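Local coordinates for ADP-ribose pyrophosphatase (Streptococcus suis, PDB 3O8S), which probably hydrolyses ADP-ribose or a related nucleoside diphosphate derivative at its pyrophosphate linkage, as a member of the Nudix hydrolase family, at residues F171-D174 with D175-P178. Residues are numbered along the deposited sequence; the frame is centred on the assembly and turned at random.
Sequences FSLD and DLPP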
loop_
_atom_site.group_PDB
_atom_site.type_symbol
_atom_site.label_atom_id
_atom_site.label_comp_id
_atom_site.label_asym_id
_atom_site.label_seq_id
_atom_site.Cartn_x
_atom_site.Cartn_y
_atom_site.Cartn_z
ATOM N N PHE A 171 4.856 16.635 -18.571
ATOM C CA PHE A 171 4.784 17.992 -18.056
ATOM C C PHE A 171 5.789 18.218 -16.958
ATOM O O PHE A 171 5.960 17.369 -16.094
ATOM C CB PHE A 171 3.362 18.295 -17.532
ATOM C CG PHE A 171 2.296 18.262 -18.596
ATOM C CD1 PHE A 171 1.627 17.080 -18.896
ATOM C CD2 PHE A 171 1.942 19.418 -19.286
ATOM C CE1 PHE A 171 0.641 17.050 -19.882
ATOM C CE2 PHE A 171 0.943 19.390 -20.267
ATOM C CZ PHE A 171 0.296 18.207 -20.555
ATOM N N SER A 172 6.429 19.389 -16.996
ATOM C CA SER A 172 7.368 19.854 -15.986
ATOM C C SER A 172 6.567 20.217 -14.723
ATOM O O SER A 172 5.460 20.767 -14.833
ATOM C CB SER A 172 8.150 21.051 -16.528
ATOM O OG SER A 172 8.937 21.695 -15.539
ATOM N N LEU A 173 7.109 19.916 -13.535
ATOM C CA LEU A 173 6.406 20.219 -12.275
ATOM C C LEU A 173 6.320 21.730 -11.988
ATOM O O LEU A 173 5.565 22.142 -11.100
ATOM C CB LEU A 173 7.043 19.496 -11.079
ATOM C CG LEU A 173 6.946 17.964 -10.993
ATOM C CD1 LEU A 173 6.812 17.556 -9.587
ATOM C CD2 LEU A 173 5.745 17.395 -11.735
ATOM N N ASP A 174 7.060 22.551 -12.766
ATOM C CA ASP A 174 7.063 24.010 -12.658
ATOM C C ASP A 174 6.027 24.615 -13.609
ATOM O O ASP A 174 5.721 25.803 -13.497
ATOM C CB ASP A 174 8.469 24.580 -12.950
ATOM C CG ASP A 174 9.594 23.957 -12.132
ATOM O OD1 ASP A 174 9.451 23.866 -10.881
ATOM O OD2 ASP A 174 10.615 23.560 -12.736
ATOM N N ASP A 175 5.486 23.806 -14.546
ATOM C CA ASP A 175 4.488 24.268 -15.514
ATOM C C ASP A 175 3.447 23.152 -15.775
ATOM O O ASP A 175 3.350 22.593 -16.868
ATOM C CB ASP A 175 5.181 24.752 -16.806
ATOM C CG ASP A 175 4.265 25.358 -17.846
ATOM O OD1 ASP A 175 3.294 26.046 -17.456
ATOM O OD2 ASP A 175 4.513 25.139 -19.047
ATOM N N LEU A 176 2.676 22.830 -14.732
ATOM C CA LEU A 176 1.660 21.784 -14.788
ATOM C C LEU A 176 0.365 22.270 -15.485
ATOM O O LEU A 176 0.013 23.456 -15.395
ATOM C CB LEU A 176 1.342 21.282 -13.367
ATOM C CG LEU A 176 2.423 20.436 -12.675
ATOM C CD1 LEU A 176 2.178 20.350 -11.170
ATOM C CD2 LEU A 176 2.539 19.050 -13.298
ATOM N N PRO A 177 -0.369 21.353 -16.163
ATOM C CA PRO A 177 -1.647 21.747 -16.778
ATOM C C PRO A 177 -2.765 21.726 -15.708
ATOM O O PRO A 177 -2.448 21.354 -14.564
ATOM C CB PRO A 177 -1.834 20.687 -17.867
ATOM C CG PRO A 177 -1.177 19.467 -17.311
ATOM C CD PRO A 177 -0.105 19.909 -16.350
ATOM N N PRO A 178 -4.047 22.109 -15.979
ATOM C CA PRO A 178 -5.056 22.060 -14.889
ATOM C C PRO A 178 -5.270 20.625 -14.411
ATOM O O PRO A 178 -5.445 19.720 -15.224
ATOM C CB PRO A 178 -6.324 22.677 -15.504
ATOM C CG PRO A 178 -6.089 22.737 -16.963
ATOM C CD PRO A 178 -4.622 22.606 -17.247
HETATM O O HOH W 1 5.052 21.449 -18.815
#
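D175 meets S172 through its backbone: D175 N donates to S172 O at 3.1 Å, with an N-H...O angle of 154°, closing a type I beta turn over S172-D175. Within the turn, D174 N points to S172 OG in a long, weak bond (3.5 Å). At the mouth of the turn a water joins the two arms, accepting from S172 N and donating to D175 O at 2.8 Å. D175 O also sits at the edge of the F171 ring, near its plane. L176 comes next, and its side chain packs against the carbonyl oxygens of S172 and L173, CG against S172 O and CD1 against L173 O. L176 CD2 meets L173 CD2 at 3.9 Å, the two leucines lying side by side and pointing the same way. Within the Nudix fold this turn directs the chain away from the end of strand 167-171, on the way to helix 186-197. The leucine pair lies between strand 82-87, where L173 touches I83 and L176 touches L85, and helix 186-197, where L173 touches A190 and L193 and L176 touches L189. P177 then lays its ring over one face of F171. Its CG lies 3.6 Å from the ring centroid and 9° off the normal, a CH-pi contact, and P177 CD lies 3.6 Å from F171 CD2. F171 CG stands anti to the carbonyl carbon (chi1 -64°), a torsion that sets one face of the ring against P177 CG and CD. W93 meets the F171 ring edge-to-face and also touches P177; beyond it, P178 packs on W93 and shares a backbone hydrogen bond with that residue, bringing the loop alongside strand 93-99.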